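Local coordinates for protein homoserine kinase (Cytophaga hutchinsonii, PDB 4P52) that probably transfers the gamma-phosphate of ATP to the side-chain hydroxyl of homoserine on the route to threonine, as a member of the GHMP kinase family, at residues N37-F42 against R246-H251; L57-D62 against G103-L108; M140-L145 against C168-F173; A160-V165 against R177-L182. All blocks are in the same frame, centred on the assembly; numbering follows the deposited sequence.

Contact 1: residues N37-F42 against R246-H251; sequences NVSCGF and RSMQDH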
# COMPACT_ATOMS: atom_id res chain seq x y z
N ASN A 37 9.07 9.90 0.59
CA ASN A 37 8.66 9.19 -0.62
C ASN A 37 9.15 7.76 -0.71
O ASN A 37 8.36 6.84 -1.00
CB ASN A 37 8.94 10.03 -1.86
CG ASN A 37 8.34 11.43 -1.72
OD1 ASN A 37 7.30 11.61 -1.07
ND2 ASN A 37 9.01 12.41 -2.28
N VAL A 38 10.42 7.52 -0.42
CA VAL A 38 10.91 6.12 -0.36
C VAL A 38 10.47 5.35 -1.62
O VAL A 38 9.78 4.32 -1.53
CB VAL A 38 10.47 5.40 0.95
CG1 VAL A 38 11.16 4.05 1.12
CG2 VAL A 38 10.71 6.28 2.18
N SER A 39 10.82 5.87 -2.79
CA SER A 39 10.42 5.24 -4.04
C SER A 39 8.91 5.39 -4.35
O SER A 39 8.43 6.48 -4.72
CB SER A 39 10.83 3.76 -4.06
OG SER A 39 10.76 3.26 -5.38
N CYS A 40 8.16 4.30 -4.21
CA CYS A 40 6.80 4.31 -4.73
C CYS A 40 5.81 5.04 -3.82
O CYS A 40 4.74 5.43 -4.26
CB CYS A 40 6.33 2.89 -5.01
SG CYS A 40 6.44 1.87 -3.53
N GLY A 41 6.18 5.26 -2.56
CA GLY A 41 5.28 5.83 -1.59
C GLY A 41 5.27 7.34 -1.53
O GLY A 41 5.32 7.93 -0.43
N PHE A 42 5.17 7.98 -2.69
CA PHE A 42 5.12 9.44 -2.77
C PHE A 42 4.11 10.06 -1.79
O PHE A 42 2.92 9.70 -1.80
CB PHE A 42 4.81 9.88 -4.20
CG PHE A 42 4.79 11.37 -4.37
CD1 PHE A 42 5.99 12.10 -4.31
CD2 PHE A 42 3.59 12.05 -4.58
CE1 PHE A 42 5.95 13.50 -4.45
CE2 PHE A 42 3.56 13.44 -4.73
CZ PHE A 42 4.75 14.17 -4.66
N ARG A 246 11.70 -5.52 -5.44
CA ARG A 246 10.78 -5.49 -6.57
C ARG A 246 9.75 -4.38 -6.42
O ARG A 246 9.34 -3.80 -7.41
CB ARG A 246 10.11 -6.85 -6.75
CG ARG A 246 10.85 -7.83 -7.66
CD ARG A 246 10.20 -9.21 -7.58
NE ARG A 246 9.58 -9.39 -6.25
CZ ARG A 246 9.40 -10.55 -5.63
NH1 ARG A 246 9.80 -11.67 -6.21
NH2 ARG A 246 8.83 -10.58 -4.42
N SER A 247 9.35 -4.08 -5.19
CA SER A 247 8.39 -3.02 -4.89
C SER A 247 8.91 -1.59 -5.01
O SER A 247 8.11 -0.65 -5.08
CB SER A 247 7.81 -3.21 -3.50
OG SER A 247 6.99 -4.36 -3.53
N MSE A 248 10.22 -1.41 -5.04
CA MSE A 248 10.75 -0.07 -5.14
C MSE A 248 10.89 0.38 -6.56
O MSE A 248 12.00 0.63 -7.02
CB MSE A 248 12.08 -0.09 -4.48
CG MSE A 248 11.80 0.16 -3.03
SE MSE A 248 13.57 -0.00 -2.20
CE MSE A 248 14.09 1.89 -2.53
N GLN A 249 9.76 0.48 -7.25
CA GLN A 249 9.67 1.01 -8.61
C GLN A 249 8.74 2.20 -8.51
O GLN A 249 7.65 2.10 -7.91
CB GLN A 249 9.07 0.01 -9.61
CG GLN A 249 9.72 -1.36 -9.74
CD GLN A 249 11.24 -1.28 -9.87
OE1 GLN A 249 11.77 -0.40 -10.54
NE2 GLN A 249 11.94 -2.21 -9.21
N ASP A 250 9.15 3.32 -9.08
CA ASP A 250 8.31 4.49 -9.08
C ASP A 250 8.08 4.87 -10.52
O ASP A 250 9.01 5.27 -11.20
CB ASP A 250 8.97 5.62 -8.29
CG ASP A 250 8.20 6.94 -8.36
OD1 ASP A 250 7.03 6.99 -8.87
OD2 ASP A 250 8.79 7.95 -7.91
N HIS A 251 6.86 4.74 -10.98
CA HIS A 251 6.59 5.00 -12.40
C HIS A 251 5.97 6.38 -12.68
O HIS A 251 5.69 6.71 -13.83
CB HIS A 251 5.76 3.85 -12.99
CG HIS A 251 6.53 2.59 -13.16
ND1 HIS A 251 7.85 2.57 -13.59
CD2 HIS A 251 6.19 1.29 -12.95
CE1 HIS A 251 8.28 1.33 -13.64
NE2 HIS A 251 7.30 0.53 -13.26
O HOH W 1 13.27 3.14 -6.64
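Ser39 and Cys40, the two central residues of a type II' beta turn from Val38 to Gly41, press against the chain as it leaves helix 241-247. The contact joins the loop after strand 26-36 to the C-terminal part of the GHMP kinase fold. Ser39 points at Met248, a selenomethionine, and its CB packs 3.9 Å from CG of that residue. A chi1 of -165° carries Ser39 OG over the backbone of Met248, where its angle to Met248 O is too poor for a direct hydrogen bond. One water spans this gap, 2.8 Å from Ser39 OG and donating to Met248 O at 2.8 Å. Beside it, Cys40 turns SG between its N and carbonyl carbon (chi1 56°), 3.4 Å from Ser247 O, while its CB rests on Gln249 O at 3.3 Å. Asp250 completes this first shell, its CB lying 3.7 Å from Ser39 O.

Farther out, Gln249 O also accepts from Asn228 ND2 of helix 219-237, against whose side chains Cys40 packs. Asp250 is positioned by its carboxylate, which caps the start of the following helix 253-257: OD1 accepts from Gln225 NE2 and from Ile252 N and Val253 N, and OD2 accepts from Glu254 N.

Contact 2: residues L57-D62 against G103-L108; sequences LLRLSD and GIEIEL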
# COMPACT_ATOMS: atom_id res chain seq x y z
N LEU A 57 19.04 25.40 19.98
CA LEU A 57 19.29 25.72 21.37
C LEU A 57 18.25 26.74 21.82
O LEU A 57 18.02 27.72 21.11
CB LEU A 57 20.71 26.27 21.53
CG LEU A 57 21.19 26.54 22.98
CD1 LEU A 57 22.70 26.35 23.15
CD2 LEU A 57 20.78 27.94 23.40
N LEU A 58 17.60 26.52 22.96
CA LEU A 58 16.63 27.46 23.49
C LEU A 58 17.10 27.91 24.85
O LEU A 58 17.54 27.06 25.61
CB LEU A 58 15.28 26.80 23.68
CG LEU A 58 14.61 26.15 22.47
CD1 LEU A 58 13.17 25.86 22.85
CD2 LEU A 58 14.64 27.04 21.24
N ARG A 59 17.01 29.21 25.15
CA ARG A 59 17.22 29.68 26.53
C ARG A 59 15.99 30.40 27.01
O ARG A 59 15.28 31.03 26.22
CB ARG A 59 18.40 30.65 26.67
CG ARG A 59 19.58 30.38 25.76
CD ARG A 59 20.67 31.44 25.91
NE ARG A 59 21.88 31.00 25.18
CZ ARG A 59 22.78 30.11 25.64
NH1 ARG A 59 22.68 29.52 26.84
NH2 ARG A 59 23.83 29.79 24.88
N LEU A 60 15.75 30.34 28.31
CA LEU A 60 14.68 31.09 28.93
C LEU A 60 15.08 32.56 29.02
O LEU A 60 16.24 32.87 29.31
CB LEU A 60 14.39 30.56 30.33
CG LEU A 60 13.93 29.11 30.34
CD1 LEU A 60 13.81 28.65 31.79
CD2 LEU A 60 12.62 28.93 29.57
N SER A 61 14.14 33.46 28.77
CA SER A 61 14.40 34.89 28.86
C SER A 61 13.35 35.59 29.72
O SER A 61 12.15 35.27 29.64
CB SER A 61 14.48 35.50 27.46
OG SER A 61 14.91 36.85 27.50
N ASP A 62 13.81 36.52 30.55
CA ASP A 62 12.90 37.39 31.31
C ASP A 62 12.22 38.41 30.40
O ASP A 62 11.12 38.86 30.69
CB ASP A 62 13.63 38.06 32.47
CG ASP A 62 13.82 37.13 33.68
OD1 ASP A 62 13.46 35.94 33.57
OD2 ASP A 62 14.31 37.59 34.73
N GLY A 103 9.45 34.16 27.85
CA GLY A 103 10.42 34.59 26.85
C GLY A 103 11.35 33.45 26.45
O GLY A 103 11.78 32.66 27.31
N ILE A 104 11.65 33.35 25.16
CA ILE A 104 12.50 32.31 24.64
C ILE A 104 13.44 32.90 23.60
O ILE A 104 12.97 33.58 22.68
CB ILE A 104 11.68 31.21 23.92
CG1 ILE A 104 10.79 30.43 24.89
CG2 ILE A 104 12.58 30.25 23.17
CD1 ILE A 104 11.51 29.67 25.99
N GLU A 105 14.74 32.65 23.74
CA GLU A 105 15.70 32.93 22.67
C GLU A 105 16.07 31.64 21.98
O GLU A 105 16.29 30.62 22.64
CB GLU A 105 16.96 33.56 23.21
CG GLU A 105 16.75 34.90 23.89
CD GLU A 105 18.02 35.43 24.54
OE1 GLU A 105 18.97 34.63 24.81
OE2 GLU A 105 18.08 36.66 24.79
N ILE A 106 16.19 31.70 20.66
CA ILE A 106 16.52 30.55 19.85
C ILE A 106 17.83 30.80 19.15
O ILE A 106 18.00 31.83 18.54
CB ILE A 106 15.43 30.33 18.77
CG1 ILE A 106 14.06 30.14 19.43
CG2 ILE A 106 15.79 29.18 17.82
CD1 ILE A 106 12.89 30.42 18.52
N GLU A 107 18.75 29.86 19.25
CA GLU A 107 19.93 29.82 18.40
C GLU A 107 19.76 28.58 17.54
O GLU A 107 19.58 27.49 18.05
CB GLU A 107 21.21 29.72 19.24
CG GLU A 107 21.52 30.96 20.05
CD GLU A 107 22.44 30.72 21.25
OE1 GLU A 107 23.21 29.73 21.23
OE2 GLU A 107 22.39 31.51 22.24
N LEU A 108 19.79 28.75 16.22
CA LEU A 108 19.59 27.63 15.31
C LEU A 108 20.86 27.30 14.55
O LEU A 108 21.45 28.17 13.94
CB LEU A 108 18.43 27.92 14.36
CG LEU A 108 18.32 27.07 13.08
CD1 LEU A 108 18.15 25.57 13.33
CD2 LEU A 108 17.18 27.59 12.21
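Leu57 and Glu107 rise side by side from a hydrogen-bonded pair where strand 52-61 lies antiparallel to strand 103-110; the segments 57-61 and 103-108 run at 149° to each other. Leu57 and Glu107 exchange backbone hydrogen bonds, as do Arg59 and Glu105, and Ser61 N donates to Gly103 O; Leu58-Ile106 and Leu60-Ile104 are the non-hydrogen-bonded pairs between them.

The two faces interlock differently. On the face of Leu58, Leu60, Ile104 and Ile106, the CD2 methyl of Leu58 fits the notch between the two isoleucines, 3.6 Å from Ile106 CG1 and 4.3 Å from Ile104 CG2. Leu60 CD2 meets Ile104 CD1 at 3.8 Å. On the other face, the long Arg59 side chain, extended from CG to NE, reaches diagonally to Glu107. Its NE-H gives a salt-bridge hydrogen bond to OE2 (3.0 Å, 160°) that lies in the guanidinium plane but meets the carboxylate from above. NH2 adds a weak bond to the same oxygen. Leu57 CD2 lies over one guanidinium face, toward its rim, 3.6 Å from the plane, and also touches Glu107 OE1 at 3.7 Å. With an alanine in place of Arg59, Glu107 would probably lose its cross-strand positive mate and Leu57 CD2 the guanidinium lying against it.

Glu105 OE2 and Ser61 OG both turn to Arg67 on strand 66-72, the next strand beyond 103-110. Helices 86-98 and 120-135 pack over the aliphatic face, whereas strand 26-36 continues the sheet beside strand 52-61.

Contact 3: residues M140-L145 against C168-F173; sequences MEVKDL and CLYGGF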
# COMPACT_ATOMS: atom_id res chain seq x y z
N MSE A 140 3.46 18.08 27.49
CA MSE A 140 2.72 17.37 26.46
C MSE A 140 3.46 16.11 26.09
O MSE A 140 4.69 16.01 26.22
CB MSE A 140 2.68 18.24 25.23
CG MSE A 140 1.88 19.50 25.45
SE MSE A 140 1.16 20.01 23.69
CE MSE A 140 -0.71 19.46 24.11
N GLU A 141 2.70 15.12 25.65
CA GLU A 141 3.28 13.89 25.12
C GLU A 141 3.92 14.15 23.77
O GLU A 141 3.38 14.90 22.96
CB GLU A 141 2.21 12.83 24.97
CG GLU A 141 1.94 12.06 26.25
CD GLU A 141 0.73 11.16 26.10
OE1 GLU A 141 -0.34 11.66 25.67
OE2 GLU A 141 0.86 9.96 26.40
N VAL A 142 5.06 13.52 23.53
CA VAL A 142 5.80 13.66 22.27
C VAL A 142 4.88 13.45 21.07
O VAL A 142 4.86 14.27 20.13
CB VAL A 142 7.07 12.76 22.22
CG1 VAL A 142 7.69 12.75 20.84
CG2 VAL A 142 8.09 13.22 23.28
N LYS A 143 4.08 12.39 21.13
CA LYS A 143 2.99 12.16 20.19
C LYS A 143 2.30 13.46 19.78
O LYS A 143 2.13 13.74 18.59
CB LYS A 143 1.97 11.18 20.81
CG LYS A 143 0.62 11.14 20.10
CD LYS A 143 -0.46 10.39 20.89
CE LYS A 143 -1.85 10.76 20.35
NZ LYS A 143 -2.89 9.70 20.43
N ASP A 144 1.90 14.26 20.77
CA ASP A 144 1.03 15.40 20.54
C ASP A 144 1.74 16.64 20.03
O ASP A 144 1.08 17.65 19.77
CB ASP A 144 0.23 15.72 21.79
CG ASP A 144 -0.83 14.66 22.09
OD1 ASP A 144 -1.71 14.45 21.22
OD2 ASP A 144 -0.76 14.03 23.17
N LEU A 145 3.06 16.57 19.88
CA LEU A 145 3.80 17.70 19.33
C LEU A 145 3.67 17.82 17.82
O LEU A 145 3.91 18.92 17.27
CB LEU A 145 5.27 17.65 19.71
CG LEU A 145 5.56 17.52 21.21
CD1 LEU A 145 7.06 17.43 21.42
CD2 LEU A 145 4.93 18.66 22.01
N CYS A 168 10.73 12.34 11.64
CA CYS A 168 11.71 13.17 12.27
C CYS A 168 11.43 13.23 13.78
O CYS A 168 12.33 13.03 14.60
CB CYS A 168 11.71 14.57 11.66
SG CYS A 168 12.98 15.57 12.44
N LEU A 169 10.19 13.52 14.12
CA LEU A 169 9.78 13.65 15.50
C LEU A 169 9.68 12.32 16.23
O LEU A 169 10.03 12.24 17.39
CB LEU A 169 8.43 14.39 15.58
CG LEU A 169 7.75 14.50 16.95
CD1 LEU A 169 8.54 15.34 17.97
CD2 LEU A 169 6.35 15.05 16.75
N TYR A 170 9.21 11.28 15.55
CA TYR A 170 8.90 10.03 16.22
C TYR A 170 10.01 9.05 16.09
O TYR A 170 10.03 8.07 16.81
CB TYR A 170 7.65 9.39 15.63
CG TYR A 170 6.39 10.15 15.87
CD1 TYR A 170 6.20 10.88 17.03
CD2 TYR A 170 5.36 10.13 14.94
CE1 TYR A 170 5.02 11.59 17.25
CE2 TYR A 170 4.19 10.83 15.15
CZ TYR A 170 4.02 11.55 16.30
OH TYR A 170 2.84 12.22 16.50
N GLY A 171 10.93 9.29 15.16
CA GLY A 171 11.91 8.27 14.80
C GLY A 171 11.29 7.15 13.98
O GLY A 171 10.07 6.99 13.93
N GLY A 172 12.14 6.40 13.31
CA GLY A 172 11.72 5.18 12.67
C GLY A 172 11.17 5.37 11.28
O GLY A 172 11.47 6.38 10.60
N PHE A 173 10.35 4.41 10.88
CA PHE A 173 9.76 4.35 9.56
C PHE A 173 8.25 4.54 9.68
O PHE A 173 7.59 3.84 10.43
CB PHE A 173 10.08 3.00 8.93
CG PHE A 173 9.85 2.98 7.47
CD1 PHE A 173 8.56 3.06 6.96
CD2 PHE A 173 10.94 2.90 6.59
CE1 PHE A 173 8.34 3.08 5.59
CE2 PHE A 173 10.73 2.93 5.21
CZ PHE A 173 9.42 3.02 4.72
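A tyrosine-to-backbone hydrogen bond beside a small apolar patch ties Tyr170 and Leu169, in the last turn of helix 162-170, to Val142, Lys143 and Leu145 in the loop that leads into helix 146-157. Tyr170 carries the polar part. With CG anti to its carbonyl carbon (chi1 -67°), its ring reaches out to the loop and OH donates to Lys143 O at 2.7 Å. The hydroxyl lies in the plane of that carbonyl, on a lone pair, at a C=O...O angle of 126°. Val142 O comes to the ring edge, and CE1 lies 3.6 Å from Lys143 CA. A phenylalanine at Tyr170 would probably leave the Lys143 carbonyl without this donor and let the loop drift from the helix end.

Leu169 supplies the apolar part by splitting its two methyls. CD1 lies 4.0 Å from Val142 CG1, and CD2 packs 4.1 Å from Leu145 CB and 3.8 Å from Val142 O.

Around this patch, Leu169 also touches Val126 of helix 120-135 and Leu146 of helix 146-157, while Leu145 packs on Val129 of helix 120-135 and on Tyr94 of helix 86-98.

Contact 4: residues A160-V165 against R177-L182; sequences AHADNV and RSYDPL
The N-terminus of helix 162-170 is met here by Tyr179 and Leu182, from the connection between strands 173-178 and 183-187. His161 stands at the N-cap position, and its carbonyl oxygen starts the helix by accepting from both Asn164 N and Val165 N. Ala162 N, in the first turn, instead donates to the phenolic oxygen of Tyr179 at 3.0 Å. Tyr179 OH accepts from this N-H through a bond bent to 133° at the hydrogen.

His161 CA lies near the plane of the tyrosine ring, 3.5 Å from Tyr179 OH, and Ala160 O is 3.6 Å from Tyr179 CE2. The Ala162 methyl touches two side chains, with Tyr179 CE2 at 3.9 Å and Leu182 CD1 at 4.0 Å. Leu182 starts toward the helix, and CG anti to N (chi1 -166°) carries CD1 on to that methyl. Tyr179 is poorly ordered, however, and the details of its grip are correspondingly less certain.

The turn itself is shaped by a cis peptide before Pro181 and by a hydrogen bond of 3.0 Å from Ser178 OG to Pro181 O. Arg177 forms a salt bridge with Asp183 and reaches Asn228 of the second subunit, linking this end of the hairpin to that chain. On the helix side, Ala160 packs on Met150 and Glu153 of helix 146-157. Arg177 and Ser178 together oppose Asp183, a classic beta bulge, at the end of a beta hairpin that leans on the start of the preceding helix.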
# COMPACT_ATOMS: atom_id res chain seq x y z
N ALA A 160 3.29 21.76 4.43
CA ALA A 160 3.84 20.85 5.46
C ALA A 160 3.90 19.39 5.00
O ALA A 160 2.96 18.89 4.38
CB ALA A 160 3.05 20.96 6.75
N HIS A 161 5.01 18.71 5.29
CA HIS A 161 5.14 17.31 4.84
C HIS A 161 5.26 16.33 5.99
O HIS A 161 6.32 16.20 6.58
CB HIS A 161 6.29 17.14 3.84
CG HIS A 161 6.05 17.81 2.53
ND1 HIS A 161 6.72 18.95 2.14
CD2 HIS A 161 5.19 17.51 1.52
CE1 HIS A 161 6.30 19.32 0.95
NE2 HIS A 161 5.38 18.47 0.55
N ALA A 162 4.16 15.64 6.29
CA ALA A 162 4.11 14.72 7.40
C ALA A 162 5.07 13.57 7.23
O ALA A 162 5.59 13.04 8.22
CB ALA A 162 2.72 14.21 7.63
N ASP A 163 5.33 13.18 5.99
CA ASP A 163 6.29 12.10 5.76
C ASP A 163 7.73 12.53 5.99
O ASP A 163 8.62 11.69 6.04
CB ASP A 163 6.10 11.43 4.41
CG ASP A 163 6.37 12.35 3.23
OD1 ASP A 163 6.65 13.57 3.42
OD2 ASP A 163 6.28 11.82 2.10
N ASN A 164 7.96 13.83 6.17
CA ASN A 164 9.23 14.29 6.77
C ASN A 164 9.10 14.50 8.29
O ASN A 164 9.89 13.96 9.06
CB ASN A 164 9.71 15.58 6.13
CG ASN A 164 10.11 15.41 4.68
OD1 ASN A 164 9.49 16.01 3.81
ND2 ASN A 164 11.17 14.64 4.42
N VAL A 165 8.07 15.25 8.69
CA VAL A 165 7.92 15.69 10.06
C VAL A 165 7.69 14.54 11.03
O VAL A 165 8.35 14.47 12.06
CB VAL A 165 6.78 16.72 10.20
CG1 VAL A 165 6.69 17.21 11.62
CG2 VAL A 165 7.02 17.94 9.32
N ARG A 177 -1.06 7.73 6.41
CA ARG A 177 -2.19 7.10 5.78
C ARG A 177 -3.18 8.14 5.25
O ARG A 177 -3.84 7.90 4.24
CB ARG A 177 -2.84 6.18 6.79
CG ARG A 177 -3.79 5.16 6.22
CD ARG A 177 -5.13 5.39 6.88
NE ARG A 177 -6.05 6.14 6.02
CZ ARG A 177 -6.99 6.97 6.47
NH1 ARG A 177 -7.13 7.21 7.75
NH2 ARG A 177 -7.80 7.58 5.60
N SER A 178 -3.29 9.28 5.93
CA SER A 178 -4.13 10.40 5.52
C SER A 178 -3.58 11.71 6.11
O SER A 178 -2.98 11.69 7.18
CB SER A 178 -5.57 10.16 5.98
OG SER A 178 -6.39 11.30 5.82
N TYR A 179 -3.77 12.84 5.40
CA TYR A 179 -3.38 14.19 5.90
C TYR A 179 -4.53 14.83 6.65
O TYR A 179 -4.33 15.49 7.67
CB TYR A 179 -2.92 15.13 4.77
CG TYR A 179 -1.42 15.10 4.51
CD1 TYR A 179 -0.83 14.08 3.73
CD2 TYR A 179 -0.56 16.10 5.03
CE1 TYR A 179 0.55 14.05 3.49
CE2 TYR A 179 0.83 16.07 4.79
CZ TYR A 179 1.38 15.05 4.01
OH TYR A 179 2.75 14.99 3.75
N ASP A 180 -5.75 14.66 6.15
CA ASP A 180 -6.92 15.18 6.85
C ASP A 180 -8.01 14.10 6.95
O ASP A 180 -8.67 13.77 5.95
CB ASP A 180 -7.42 16.48 6.19
CG ASP A 180 -8.38 17.26 7.08
OD1 ASP A 180 -8.32 17.12 8.32
OD2 ASP A 180 -9.19 18.04 6.55
N PRO A 181 -8.19 13.53 8.15
CA PRO A 181 -7.42 13.89 9.37
C PRO A 181 -6.03 13.26 9.36
O PRO A 181 -5.79 12.31 8.61
CB PRO A 181 -8.28 13.33 10.50
CG PRO A 181 -9.01 12.16 9.88
CD PRO A 181 -9.12 12.41 8.39
N LEU A 182 -5.12 13.78 10.17
CA LEU A 182 -3.73 13.32 10.15
C LEU A 182 -3.62 11.94 10.77
O LEU A 182 -3.88 11.76 11.97
CB LEU A 182 -2.83 14.33 10.85
CG LEU A 182 -1.32 14.25 10.67
CD1 LEU A 182 -0.90 13.93 9.24
CD2 LEU A 182 -0.69 15.55 11.15

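In the fold
Contact 1 is the most buried of the four, and the one that joins the N-terminal sheet's loop to the C-terminal helices; its polar link runs through a water. Contact 2, on the opposite side of the chain's centre and with its centre about 41 Å away, is partly buried. It is regular strand pairing, with an aliphatic face under helices and a charged face. Contacts 3 and 4 hold the two ends of helix 162-170, each through a tyrosine hydroxyl, which donates to a carbonyl in contact 3 and accepts from a backbone N-H in contact 4. Both are partly buried and smaller. Contact 1 touches both: Val38 packs on Phe173, and Asn37 on Asp163.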